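Local coordinates for capsid polyprotein VP90 (Turkey astrovirus 2, PDB 3TS3) that probably self-assembles into the icosahedral shell of the virus, this chain being the projection (spike) domain of that capsid protein, at residues S45-N50 with A74-I79; N50-P55 with N126-L131; N150-A155 with F168-E173. One frame throughout, in Å; residues are numbered along the deposited sequence.

Contact 1 of 3, residues S45-N50 with A74-I79; sequences SSRYNN and ASWWNI
The hydroxyl of S46 makes the shortest polar bond between the two segments: OG donates to the carbonyl O of I79 at 2.7 Å, arriving tilted from the carbonyl plane, while the backbone N of T43 bonds to the same OG. The I79 end is closed a second time by its amide, whose N lies 2.9 Å from S46 O and meets a lone pair. Next along, Y48 and W77 form the antiparallel hydrogen-bonded pair, with W77 N 2.8 Å from Y48 O, and R47-N78 and N49-W76 flank it as non-hydrogen-bonded pairs.

On the face carrying R47, N49 and W76, the N49 amide stacks on the indole, its plane only 3° from that of the ring. CG of N49 is anti to the backbone N (chi1 177°), which brings the amide over the W76 ring, and chi2 of -144° then puts ND2 over its centre. From there ND2 also donates to S75 O at 3.0 Å, with that oxygen in the amide plane. CD of R47 runs alongside, 3.8 Å from W76 CZ3, and its guanidinium continues to a salt bridge with D174. On the other face, W77 CD1 comes to the edge of the Y48 ring, 4.0 Å from Y48 CD2, and W77 NE1 bonds weakly across to N50 O. The segments join strand 47-52 to strand 76-81, which pairs on its other side with 164-171, within the antiparallel sheet of the spike domain.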
ATOM      1  N   SER C  45      -2.381  20.052  12.498  1.00 15.35           N
ATOM      2  CA  SER C  45      -3.414  20.630  11.659  1.00 14.87           C
ATOM      3  C   SER C  45      -4.146  19.600  10.798  1.00 13.36           C
ATOM      4  O   SER C  45      -5.105  19.929  10.133  1.00 13.56           O
ATOM      5  CB  SER C  45      -2.821  21.714  10.762  1.00 15.35           C
ATOM      6  OG  SER C  45      -2.305  22.771  11.534  1.00 18.34           O
ATOM      7  N   SER C  46      -3.665  18.365  10.793  1.00 11.54           N
ATOM      8  CA  SER C  46      -4.240  17.313   9.958  1.00 10.59           C
ATOM      9  C   SER C  46      -5.664  16.886  10.274  1.00  9.76           C
ATOM     10  O   SER C  46      -6.442  16.626   9.376  1.00  9.74           O
ATOM     11  CB  SER C  46      -3.322  16.095   9.940  1.00  9.95           C
ATOM     12  OG  SER C  46      -2.143  16.394   9.216  1.00 10.04           O
ATOM     13  N   ARG C  47      -5.989  16.803  11.554  1.00  9.44           N
ATOM     14  CA  ARG C  47      -7.296  16.311  11.967  1.00  9.28           C
ATOM     15  C   ARG C  47      -8.286  17.436  12.233  1.00  9.09           C
ATOM     16  O   ARG C  47      -8.055  18.293  13.066  1.00  9.70           O
ATOM     17  CB  ARG C  47      -7.144  15.456  13.224  1.00  9.44           C
ATOM     18  CG  ARG C  47      -8.423  14.756  13.676  1.00 10.69           C
ATOM     19  CD  ARG C  47      -8.241  14.081  15.019  1.00 13.22           C
ATOM     20  NE  ARG C  47      -7.972  15.062  16.058  1.00 15.53           N
ATOM     21  CZ  ARG C  47      -7.884  14.787  17.349  1.00 16.07           C
ATOM     22  NH1 ARG C  47      -8.056  13.554  17.783  1.00 15.96           N
ATOM     23  NH2 ARG C  47      -7.629  15.754  18.210  1.00 17.38           N
ATOM     24  N   TYR C  48      -9.390  17.403  11.498  1.00  8.22           N
ATOM     25  CA  TYR C  48     -10.464  18.367  11.650  1.00  8.19           C
ATOM     26  C   TYR C  48     -11.753  17.625  11.991  1.00  8.08           C
ATOM     27  O   TYR C  48     -12.145  16.699  11.303  1.00  9.06           O
ATOM     28  CB  TYR C  48     -10.626  19.172  10.357  1.00  8.33           C
ATOM     29  CG  TYR C  48     -11.767  20.148  10.384  1.00  8.24           C
ATOM     30  CD1 TYR C  48     -11.653  21.362  11.036  1.00  8.82           C
ATOM     31  CD2 TYR C  48     -12.958  19.853   9.752  1.00  8.52           C
ATOM     32  CE1 TYR C  48     -12.696  22.248  11.062  1.00  8.57           C
ATOM     33  CE2 TYR C  48     -14.006  20.734   9.777  1.00  8.32           C
ATOM     34  CZ  TYR C  48     -13.867  21.928  10.425  1.00  8.85           C
ATOM     35  OH  TYR C  48     -14.912  22.811  10.443  1.00 10.08           O
ATOM     36  N   ASN C  49     -12.391  18.045  13.073  1.00  8.06           N
ATOM     37  CA  ASN C  49     -13.597  17.395  13.563  1.00  8.20           C
ATOM     38  C   ASN C  49     -14.855  18.273  13.492  1.00  7.69           C
ATOM     39  O   ASN C  49     -15.075  19.143  14.326  1.00  8.70           O
ATOM     40  CB  ASN C  49     -13.332  16.949  15.007  1.00  8.45           C
ATOM     41  CG  ASN C  49     -14.530  16.326  15.680  1.00  9.16           C
ATOM     42  OD1 ASN C  49     -14.728  16.511  16.875  1.00  9.45           O
ATOM     43  ND2 ASN C  49     -15.313  15.559  14.933  1.00  8.26           N
ATOM     44  N   ASN C  50     -15.644  18.056  12.450  1.00  7.66           N
ATOM     45  CA  ASN C  50     -16.986  18.602  12.340  1.00  7.49           C
ATOM     46  C   ASN C  50     -17.807  17.835  11.307  1.00  7.58           C
ATOM     47  O   ASN C  50     -17.306  17.490  10.260  1.00  7.65           O
ATOM     48  CB  ASN C  50     -16.948  20.089  11.998  1.00  7.71           C
ATOM     49  CG  ASN C  50     -18.287  20.763  12.205  1.00  8.15           C
ATOM     50  OD1 ASN C  50     -18.955  20.531  13.196  1.00  8.63           O
ATOM     51  ND2 ASN C  50     -18.669  21.607  11.268  1.00  7.85           N
ATOM     52  N   ALA C  74     -19.367  12.977   6.697  1.00  8.51           N
ATOM     53  CA  ALA C  74     -18.472  12.525   7.757  1.00  8.42           C
ATOM     54  C   ALA C  74     -18.219  13.598   8.811  1.00  8.44           C
ATOM     55  O   ALA C  74     -18.471  14.763   8.575  1.00  8.59           O
ATOM     56  CB  ALA C  74     -17.152  12.062   7.165  1.00  8.85           C
ATOM     57  N   SER C  75     -17.726  13.184   9.972  1.00  8.81           N
ATOM     58  CA  SER C  75     -17.355  14.112  11.040  1.00  9.03           C
ATOM     59  C   SER C  75     -15.843  14.239  11.253  1.00  8.38           C
ATOM     60  O   SER C  75     -15.397  15.110  11.977  1.00  8.71           O
ATOM     61  CB  SER C  75     -18.020  13.709  12.360  1.00  9.52           C
ATOM     62  OG  SER C  75     -19.425  13.890  12.322  1.00 11.47           O
ATOM     63  N   TRP C  76     -15.064  13.344  10.656  1.00  8.28           N
ATOM     64  CA  TRP C  76     -13.615  13.367  10.828  1.00  8.35           C
ATOM     65  C   TRP C  76     -12.900  13.535   9.485  1.00  7.86           C
ATOM     66  O   TRP C  76     -12.971  12.687   8.617  1.00  8.44           O
ATOM     67  CB  TRP C  76     -13.152  12.109  11.566  1.00  8.43           C
ATOM     68  CG  TRP C  76     -13.736  11.997  12.954  1.00  8.47           C
ATOM     69  CD1 TRP C  76     -14.861  11.318  13.320  1.00 10.31           C
ATOM     70  CD2 TRP C  76     -13.224  12.593  14.151  1.00  9.43           C
ATOM     71  NE1 TRP C  76     -15.081  11.457  14.665  1.00 10.12           N
ATOM     72  CE2 TRP C  76     -14.083  12.224  15.200  1.00 10.34           C
ATOM     73  CE3 TRP C  76     -12.116  13.396  14.440  1.00  9.29           C
ATOM     74  CZ2 TRP C  76     -13.878  12.636  16.506  1.00  9.89           C
ATOM     75  CZ3 TRP C  76     -11.915  13.799  15.743  1.00 10.11           C
ATOM     76  CH2 TRP C  76     -12.787  13.416  16.759  1.00  9.59           C
ATOM     77  N   TRP C  77     -12.216  14.659   9.355  1.00  7.87           N
ATOM     78  CA  TRP C  77     -11.589  15.068   8.116  1.00  7.99           C
ATOM     79  C   TRP C  77     -10.085  15.104   8.287  1.00  8.04           C
ATOM     80  O   TRP C  77      -9.585  15.577   9.283  1.00  8.87           O
ATOM     81  CB  TRP C  77     -12.166  16.417   7.683  1.00  7.97           C
ATOM     82  CG  TRP C  77     -13.629  16.278   7.448  1.00  8.27           C
ATOM     83  CD1 TRP C  77     -14.633  16.541   8.331  1.00  8.04           C
ATOM     84  CD2 TRP C  77     -14.254  15.766   6.269  1.00  7.78           C
ATOM     85  NE1 TRP C  77     -15.849  16.251   7.761  1.00  7.87           N
ATOM     86  CE2 TRP C  77     -15.641  15.776   6.494  1.00  8.06           C
ATOM     87  CE3 TRP C  77     -13.776  15.320   5.038  1.00  7.60           C
ATOM     88  CZ2 TRP C  77     -16.548  15.339   5.535  1.00  7.52           C
ATOM     89  CZ3 TRP C  77     -14.672  14.900   4.095  1.00  8.02           C
ATOM     90  CH2 TRP C  77     -16.042  14.916   4.342  1.00  8.47           C
ATOM     91  N   ASN C  78      -9.385  14.544   7.320  1.00  7.59           N
ATOM     92  CA  ASN C  78      -7.955  14.372   7.429  1.00  7.87           C
ATOM     93  C   ASN C  78      -7.193  14.969   6.264  1.00  7.52           C
ATOM     94  O   ASN C  78      -7.464  14.658   5.130  1.00  8.00           O
ATOM     95  CB  ASN C  78      -7.663  12.877   7.538  1.00  7.73           C
ATOM     96  CG  ASN C  78      -8.442  12.224   8.660  1.00  8.13           C
ATOM     97  OD1 ASN C  78      -8.037  12.273   9.802  1.00  9.66           O
ATOM     98  ND2 ASN C  78      -9.571  11.624   8.333  1.00  8.99           N
ATOM     99  N   ILE C  79      -6.239  15.836   6.578  1.00  7.98           N
ATOM    100  CA  ILE C  79      -5.369  16.421   5.580  1.00  8.26           C
ATOM    101  C   ILE C  79      -3.977  15.860   5.856  1.00  7.94           C
ATOM    102  O   ILE C  79      -3.295  16.302   6.773  1.00  8.69           O
ATOM    103  CB  ILE C  79      -5.351  17.954   5.724  1.00  8.47           C
ATOM    104  CG1 ILE C  79      -6.776  18.504   5.704  1.00  9.51           C
ATOM    105  CG2 ILE C  79      -4.535  18.591   4.626  1.00  9.01           C
ATOM    106  CD1 ILE C  79      -6.889  19.961   6.092  1.00 11.93           C
TER

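Contact 2 of 3, residues N50-P55 with N126-L131; sequences NQITIP and NLDEQL. Unlike the reference sequence in segment 50-55: I54 (reference Thr).
The side chains of N50 and D128 cross at about a right angle, with the amide and carboxylate planes 46° apart. N50 extends with CG anti to its main-chain nitrogen, which carries ND2 to D128 OD1 at 2.7 Å. The N-H points almost straight at the oxygen (175°). OD1 lies in the amide plane, and the donor meets the carboxylate on its syn side, somewhat out of plane. The same oxygen bonds to the hydroxyl of Y48, while OD2 accepts from a water (2.7 Å from water O to D128 OD2) that also donates to Q51 O.

The I52 side chain crosses that of D128 at a slant: CG1 and CD1 both lie against the carboxylate, I52 CG1 being 3.5 Å from D128 OD2, and I52 CD1 also meets L131 CD2 at 3.7 Å. W77 touches I52 as well. Further along the chain, P55 CB rests against L127 CD2 at 3.8 Å, and P55 CA offers its hydrogen to N126 O at 3.3 Å.

D128 stands at the N-cap position of helix 129-135, but its side chain makes no capping bond, the carboxylate being turned to strand 47-52 instead. Held by an amide, a hydroxyl and a water, and lying beside the start of a helix, it would be expected to stay ionised; if so, a charged acceptor bordered by aliphatic packing would tie the helix start to the strand.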
ATOM      1  N   ASN C  50     -15.644  18.056  12.450  1.00  7.66           N
ATOM      2  CA  ASN C  50     -16.986  18.602  12.340  1.00  7.49           C
ATOM      3  C   ASN C  50     -17.807  17.835  11.307  1.00  7.58           C
ATOM      4  O   ASN C  50     -17.306  17.490  10.260  1.00  7.65           O
ATOM      5  CB  ASN C  50     -16.948  20.089  11.998  1.00  7.71           C
ATOM      6  CG  ASN C  50     -18.287  20.763  12.205  1.00  8.15           C
ATOM      7  OD1 ASN C  50     -18.955  20.531  13.196  1.00  8.63           O
ATOM      8  ND2 ASN C  50     -18.669  21.607  11.268  1.00  7.85           N
ATOM      9  N   GLN C  51     -19.079  17.604  11.588  1.00  7.70           N
ATOM     10  CA  GLN C  51     -19.919  16.938  10.609  1.00  8.25           C
ATOM     11  C   GLN C  51     -20.189  17.842   9.411  1.00  8.37           C
ATOM     12  O   GLN C  51     -20.632  18.972   9.564  1.00  8.47           O
ATOM     13  CB  GLN C  51     -21.252  16.563  11.252  1.00  8.60           C
ATOM     14  CG  GLN C  51     -22.308  16.097  10.275  1.00 11.25           C
ATOM     15  CD  GLN C  51     -22.054  14.708   9.759  1.00 16.44           C
ATOM     16  OE1 GLN C  51     -21.258  13.963  10.316  1.00 19.84           O
ATOM     17  NE2 GLN C  51     -22.752  14.344   8.694  1.00 18.98           N
ATOM     18  N   ILE C  52     -19.937  17.314   8.220  1.00  8.20           N
ATOM     19  CA  ILE C  52     -20.282  17.975   6.980  1.00  8.62           C
ATOM     20  C   ILE C  52     -21.179  17.023   6.205  1.00  9.58           C
ATOM     21  O   ILE C  52     -20.801  15.894   5.939  1.00  9.48           O
ATOM     22  CB  ILE C  52     -19.029  18.332   6.145  1.00  8.26           C
ATOM     23  CG1 ILE C  52     -18.051  19.172   6.971  1.00  8.14           C
ATOM     24  CG2 ILE C  52     -19.419  19.082   4.884  1.00  7.24           C
ATOM     25  CD1 ILE C  52     -16.746  19.468   6.255  1.00  7.37           C
ATOM     26  N   THR C  53     -22.387  17.472   5.883  1.00 10.27           N
ATOM     27  CA  THR C  53     -23.438  16.484   5.396  0.50 10.83           C
ATOM     28  C   THR C  53     -23.452  16.310   3.885  1.00 10.96           C
ATOM     29  O   THR C  53     -23.718  15.205   3.429  1.00 11.03           O
ATOM     30  CB  THR C  53     -24.850  16.968   5.776  0.50 11.10           C
ATOM     31  OG1 THR C  53     -25.011  18.333   5.368  0.50 11.43           O
ATOM     32  CG2 THR C  53     -25.084  16.832   7.281  0.50 11.93           C
ATOM     33  N   ILE C  54     -23.090  17.345   3.143  1.00 10.58           N
ATOM     34  CA  ILE C  54     -23.008  17.212   1.695  1.00 11.13           C
ATOM     35  C   ILE C  54     -21.681  17.776   1.220  1.00 10.29           C
ATOM     36  O   ILE C  54     -21.626  18.758   0.502  1.00 10.62           O
ATOM     37  CB  ILE C  54     -24.172  17.949   1.006  1.00 11.15           C
ATOM     38  CG1 ILE C  54     -25.489  17.585   1.686  1.00 13.15           C
ATOM     39  CG2 ILE C  54     -24.232  17.603  -0.477  1.00 11.88           C
ATOM     40  CD1 ILE C  54     -26.656  18.319   1.131  1.00 16.16           C
ATOM     41  N   PRO C  55     -20.604  17.126   1.629  1.00  9.62           N
ATOM     42  CA  PRO C  55     -19.269  17.552   1.216  1.00  9.49           C
ATOM     43  C   PRO C  55     -18.998  17.295  -0.269  1.00  9.35           C
ATOM     44  O   PRO C  55     -19.508  16.339  -0.835  1.00  8.84           O
ATOM     45  CB  PRO C  55     -18.350  16.686   2.082  1.00  9.66           C
ATOM     46  CG  PRO C  55     -19.143  15.450   2.330  1.00  9.42           C
ATOM     47  CD  PRO C  55     -20.561  15.941   2.501  1.00  9.50           C
ATOM     48  N   ASN C 126     -17.784  22.285  -1.572  1.00 13.14           N
ATOM     49  CA  ASN C 126     -18.691  22.481  -0.461  1.00 13.66           C
ATOM     50  C   ASN C 126     -18.193  21.859   0.845  1.00 12.89           C
ATOM     51  O   ASN C 126     -18.545  20.745   1.204  1.00 14.00           O
ATOM     52  CB  ASN C 126     -20.089  22.047  -0.882  1.00 13.40           C
ATOM     53  CG  ASN C 126     -20.679  22.994  -1.919  1.00 16.34           C
ATOM     54  OD1 ASN C 126     -21.149  22.582  -2.977  1.00 19.15           O
ATOM     55  ND2 ASN C 126     -20.632  24.282  -1.618  1.00 19.52           N
ATOM     56  N   LEU C 127     -17.367  22.626   1.544  1.00 11.53           N
ATOM     57  CA  LEU C 127     -16.752  22.231   2.801  1.00 10.92           C
ATOM     58  C   LEU C 127     -16.781  23.405   3.759  1.00 10.76           C
ATOM     59  O   LEU C 127     -16.879  24.541   3.334  1.00 10.75           O
ATOM     60  CB  LEU C 127     -15.299  21.804   2.587  1.00 10.79           C
ATOM     61  CG  LEU C 127     -15.039  20.622   1.652  1.00 11.25           C
ATOM     62  CD1 LEU C 127     -13.540  20.401   1.508  1.00 11.37           C
ATOM     63  CD2 LEU C 127     -15.712  19.365   2.187  1.00 11.98           C
ATOM     64  N   ASP C 128     -16.605  23.121   5.039  1.00 10.30           N
ATOM     65  CA  ASP C 128     -16.630  24.148   6.059  1.00 10.23           C
ATOM     66  C   ASP C 128     -15.560  25.176   5.760  1.00 10.54           C
ATOM     67  O   ASP C 128     -14.531  24.849   5.201  1.00 10.05           O
ATOM     68  CB  ASP C 128     -16.255  23.555   7.410  1.00  9.50           C
ATOM     69  CG  ASP C 128     -17.344  22.719   8.020  1.00  9.92           C
ATOM     70  OD1 ASP C 128     -17.084  22.182   9.102  1.00  8.33           O
ATOM     71  OD2 ASP C 128     -18.447  22.626   7.454  1.00  9.07           O
ATOM     72  N   GLU C 129     -15.800  26.408   6.185  1.00 11.08           N
ATOM     73  CA  GLU C 129     -14.851  27.482   5.954  1.00 12.39           C
ATOM     74  C   GLU C 129     -13.521  27.131   6.599  1.00 12.28           C
ATOM     75  O   GLU C 129     -12.478  27.287   5.997  1.00 12.74           O
ATOM     76  CB  GLU C 129     -15.358  28.762   6.637  1.00 13.00           C
ATOM     77  CG  GLU C 129     -16.632  29.364   6.087  1.00 16.51           C
ATOM     78  CD  GLU C 129     -17.046  30.631   6.832  1.00 20.11           C
ATOM     79  OE1 GLU C 129     -17.240  30.577   8.058  1.00 22.46           O
ATOM     80  OE2 GLU C 129     -17.181  31.679   6.187  1.00 23.03           O
ATOM     81  N   GLN C 130     -13.563  26.640   7.828  1.00 12.23           N
ATOM     82  CA  GLN C 130     -12.349  26.312   8.555  1.00 12.36           C
ATOM     83  C   GLN C 130     -11.559  25.209   7.861  1.00 11.89           C
ATOM     84  O   GLN C 130     -10.343  25.226   7.839  1.00 12.19           O
ATOM     85  CB  GLN C 130     -12.685  25.890   9.986  1.00 12.59           C
ATOM     86  CG  GLN C 130     -11.486  25.724  10.895  1.00 13.71           C
ATOM     87  CD  GLN C 130     -11.031  27.036  11.497  1.00 15.75           C
ATOM     88  OE1 GLN C 130     -10.330  27.815  10.860  1.00 18.56           O
ATOM     89  NE2 GLN C 130     -11.437  27.286  12.734  1.00 14.63           N
ATOM     90  N   LEU C 131     -12.268  24.241   7.305  1.00 11.87           N
ATOM     91  CA  LEU C 131     -11.598  23.142   6.640  1.00 11.58           C
ATOM     92  C   LEU C 131     -10.920  23.627   5.363  1.00 12.21           C
ATOM     93  O   LEU C 131      -9.817  23.227   5.060  1.00 11.76           O
ATOM     94  CB  LEU C 131     -12.584  22.007   6.361  1.00 11.15           C
ATOM     95  CG  LEU C 131     -12.027  20.724   5.749  1.00 10.61           C
ATOM     96  CD1 LEU C 131     -10.824  20.213   6.531  1.00 11.16           C
ATOM     97  CD2 LEU C 131     -13.122  19.678   5.691  1.00 10.32           C
TER
HETATM   98  O   HOH W   1     -20.725  21.530   8.390  1.00  8.73           O

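Contact 3 of 3, residues N150-A155 with F168-E173; sequences NGRRAA and FFSTTE
Strands 153-155 and 168-171 run antiparallel but splayed, with 144° between their directions. Their one bridge is the hydrogen-bonded pair of A155 and F168, where A155 N lies 3.0 Å from F168 O and F168 N lies 2.8 Å from A155 O; both bonds are nearly straight. Two residues further out the backbones no longer bond directly. A water joins them instead, donating to R153 O and accepting from S170 N, with 2.9 Å from its oxygen to S170 N. The methyl of A154 packs between the bridge and this water-joined stretch, CB lying 3.8 Å from F169 CB and also close to F168 O.

These are the open ends of the beta hairpin 153-159/164-171, which lies in the antiparallel sheet of the spike domain; the second strand also pairs with strand 76-81, through backbone bonds of F169 with N78 and T171 with W76.

Past the water, R152 makes the crossing with its side chain. The chain is extended from CG to NE, long enough to bring the guanidinium side-on to S170. NE and NH2 both donate to the single oxygen OG, at 3.0 Å from R152 NE and 2.8 Å from R152 NH2, with the hydroxyl close to the guanidinium plane. The S170 hydroxyl is turned between its own N and carbonyl carbon (chi1 70°), where it meets that edge. NE adds a weak bond to S170 O, and NH1 lies 3.8 Å from the T172 methyl CG2.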
ATOM      1  N   ASN C 150     -12.399   0.507  -0.059  1.00  9.37           N
ATOM      2  CA  ASN C 150     -13.803   0.333   0.307  1.00  9.49           C
ATOM      3  C   ASN C 150     -14.726   1.170  -0.560  1.00  9.37           C
ATOM      4  O   ASN C 150     -15.928   1.171  -0.354  1.00  9.98           O
ATOM      5  CB  ASN C 150     -14.044   0.704   1.768  1.00  9.22           C
ATOM      6  CG  ASN C 150     -13.369  -0.234   2.727  1.00  9.82           C
ATOM      7  OD1 ASN C 150     -13.271  -1.423   2.481  1.00 11.38           O
ATOM      8  ND2 ASN C 150     -12.902   0.310   3.837  1.00 11.45           N
ATOM      9  N   GLY C 151     -14.164   1.877  -1.534  1.00  8.77           N
ATOM     10  CA  GLY C 151     -14.965   2.770  -2.351  1.00  8.62           C
ATOM     11  C   GLY C 151     -15.348   4.086  -1.688  1.00  8.15           C
ATOM     12  O   GLY C 151     -16.342   4.693  -2.040  1.00  8.54           O
ATOM     13  N   ARG C 152     -14.540   4.531  -0.735  1.00  8.40           N
ATOM     14  CA  ARG C 152     -14.790   5.801  -0.070  1.00  8.37           C
ATOM     15  C   ARG C 152     -14.012   6.863  -0.826  1.00  8.63           C
ATOM     16  O   ARG C 152     -12.788   6.867  -0.822  1.00  8.79           O
ATOM     17  CB  ARG C 152     -14.314   5.744   1.374  1.00  8.08           C
ATOM     18  CG  ARG C 152     -14.782   6.909   2.221  1.00  8.34           C
ATOM     19  CD  ARG C 152     -14.238   6.821   3.626  1.00  8.41           C
ATOM     20  NE  ARG C 152     -14.868   7.791   4.516  1.00  8.81           N
ATOM     21  CZ  ARG C 152     -15.988   7.576   5.193  1.00  9.06           C
ATOM     22  NH1 ARG C 152     -16.632   6.422   5.095  1.00 10.50           N
ATOM     23  NH2 ARG C 152     -16.467   8.533   5.968  1.00 10.13           N
ATOM     24  N   ARG C 153     -14.750   7.753  -1.475  1.00  8.49           N
ATOM     25  CA  ARG C 153     -14.181   8.781  -2.327  1.00  8.88           C
ATOM     26  C   ARG C 153     -13.311   9.747  -1.537  1.00  8.42           C
ATOM     27  O   ARG C 153     -13.609  10.092  -0.400  1.00  8.54           O
ATOM     28  CB  ARG C 153     -15.290   9.552  -3.048  1.00  9.51           C
ATOM     29  CG  ARG C 153     -14.835  10.409  -4.235  1.00 11.95           C
ATOM     30  CD  ARG C 153     -15.124   9.679  -5.510  1.00 12.78           C
ATOM     31  NE  ARG C 153     -14.829  10.393  -6.751  1.00 11.41           N
ATOM     32  CZ  ARG C 153     -15.753  10.784  -7.619  1.00 11.51           C
ATOM     33  NH1 ARG C 153     -17.037  10.580  -7.364  1.00 12.60           N
ATOM     34  NH2 ARG C 153     -15.391  11.373  -8.745  1.00 11.39           N
ATOM     35  N   ALA C 154     -12.234  10.177  -2.189  1.00  7.86           N
ATOM     36  CA  ALA C 154     -11.210  11.032  -1.602  1.00  8.46           C
ATOM     37  C   ALA C 154     -10.543  11.875  -2.683  1.00  8.04           C
ATOM     38  O   ALA C 154     -10.828  11.721  -3.852  1.00  8.22           O
ATOM     39  CB  ALA C 154     -10.172  10.195  -0.880  1.00  8.51           C
ATOM     40  N   ALA C 155      -9.663  12.776  -2.276  1.00  8.18           N
ATOM     41  CA  ALA C 155      -8.970  13.612  -3.232  1.00  8.33           C
ATOM     42  C   ALA C 155      -7.484  13.678  -2.955  1.00  7.88           C
ATOM     43  O   ALA C 155      -7.074  13.746  -1.816  1.00  8.74           O
ATOM     44  CB  ALA C 155      -9.553  15.012  -3.222  1.00  8.64           C
ATOM     45  N   PHE C 168      -6.520  13.956   0.971  1.00  7.24           N
ATOM     46  CA  PHE C 168      -7.636  14.446   1.767  1.00  7.75           C
ATOM     47  C   PHE C 168      -8.772  13.436   1.771  1.00  7.32           C
ATOM     48  O   PHE C 168      -9.270  13.063   0.729  1.00  7.29           O
ATOM     49  CB  PHE C 168      -8.102  15.787   1.186  1.00  7.55           C
ATOM     50  CG  PHE C 168      -9.364  16.319   1.801  1.00  8.00           C
ATOM     51  CD1 PHE C 168      -9.364  16.781   3.092  1.00  8.83           C
ATOM     52  CD2 PHE C 168     -10.539  16.382   1.078  1.00  8.97           C
ATOM     53  CE1 PHE C 168     -10.500  17.281   3.659  1.00  8.98           C
ATOM     54  CE2 PHE C 168     -11.684  16.877   1.651  1.00 10.61           C
ATOM     55  CZ  PHE C 168     -11.664  17.321   2.937  1.00  9.94           C
ATOM     56  N   PHE C 169      -9.148  12.987   2.961  1.00  7.59           N
ATOM     57  CA  PHE C 169     -10.178  11.976   3.095  1.00  8.02           C
ATOM     58  C   PHE C 169     -10.821  12.022   4.472  1.00  7.70           C
ATOM     59  O   PHE C 169     -10.266  12.578   5.400  1.00  8.05           O
ATOM     60  CB  PHE C 169      -9.563  10.593   2.847  1.00  8.07           C
ATOM     61  CG  PHE C 169      -8.499  10.221   3.832  1.00  8.89           C
ATOM     62  CD1 PHE C 169      -8.784   9.381   4.883  1.00  9.31           C
ATOM     63  CD2 PHE C 169      -7.224  10.725   3.717  1.00  9.31           C
ATOM     64  CE1 PHE C 169      -7.828   9.047   5.781  1.00 11.86           C
ATOM     65  CE2 PHE C 169      -6.261  10.389   4.619  1.00 10.67           C
ATOM     66  CZ  PHE C 169      -6.558   9.541   5.646  1.00 11.17           C
ATOM     67  N   SER C 170     -11.999  11.426   4.602  1.00  7.49           N
ATOM     68  CA  SER C 170     -12.650  11.348   5.897  1.00  7.52           C
ATOM     69  C   SER C 170     -12.507   9.949   6.489  1.00  8.10           C
ATOM     70  O   SER C 170     -12.213   9.001   5.784  1.00  8.31           O
ATOM     71  CB  SER C 170     -14.132  11.713   5.798  1.00  7.61           C
ATOM     72  OG  SER C 170     -14.854  10.715   5.106  1.00  7.32           O
ATOM     73  N   THR C 171     -12.709   9.854   7.795  1.00  8.24           N
ATOM     74  CA  THR C 171     -12.755   8.583   8.492  1.00  8.71           C
ATOM     75  C   THR C 171     -14.056   8.533   9.287  1.00  9.24           C
ATOM     76  O   THR C 171     -14.624   9.564   9.611  1.00  9.25           O
ATOM     77  CB  THR C 171     -11.556   8.360   9.449  1.00  8.54           C
ATOM     78  OG1 THR C 171     -11.397   9.488  10.311  1.00  9.32           O
ATOM     79  CG2 THR C 171     -10.276   8.151   8.668  1.00  9.00           C
ATOM     80  N   THR C 172     -14.538   7.324   9.543  1.00  9.74           N
ATOM     81  CA  THR C 172     -15.763   7.115  10.308  1.00 10.54           C
ATOM     82  C   THR C 172     -15.625   7.515  11.773  1.00 10.83           C
ATOM     83  O   THR C 172     -16.605   7.845  12.422  1.00 11.45           O
ATOM     84  CB  THR C 172     -16.248   5.678  10.208  1.00 10.85           C
ATOM     85  OG1 THR C 172     -15.215   4.805  10.665  1.00 12.91           O
ATOM     86  CG2 THR C 172     -16.605   5.343   8.782  1.00 11.54           C
ATOM     87  N   GLU C 173     -14.403   7.461  12.291  1.00 10.85           N
ATOM     88  CA  GLU C 173     -14.136   7.748  13.694  1.00 11.08           C
ATOM     89  C   GLU C 173     -12.817   8.496  13.850  1.00 10.81           C
ATOM     90  O   GLU C 173     -12.052   8.632  12.898  1.00 10.15           O
ATOM     91  CB  GLU C 173     -14.129   6.469  14.550  1.00 11.31           C
ATOM     92  CG  GLU C 173     -15.414   5.632  14.490  1.00 12.94           C
ATOM     93  CD  GLU C 173     -16.629   6.338  15.061  1.00 15.32           C
ATOM     94  OE1 GLU C 173     -16.477   7.354  15.755  1.00 16.15           O
ATOM     95  OE2 GLU C 173     -17.745   5.869  14.796  1.00 16.67           O
TER
HETATM   96  O   HOH W   2     -12.907   9.873   2.371  1.00  9.22           O

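How the contacts relate
From the N terminus, strand 47-52 is the first element used. Contact 1 closes a loop of 23 residues by pairing it with strand 76-81. Contact 2 starts on the same strand, at the shared N50, and reaches across 70 residues to the start of helix 129-135; the two therefore cross along the chain. Contact 3 follows in series, closing a 12-residue loop across the open end of the hairpin 153-159/164-171. In space, strand 76-81 lies between strands 47-52 and 164-171, joining contacts 1 and 3 in one sheet, and A74 packs on S170 where they meet. Contact 2 lays its helix start against that sheet, where L127 and L131 both touch the F168 ring.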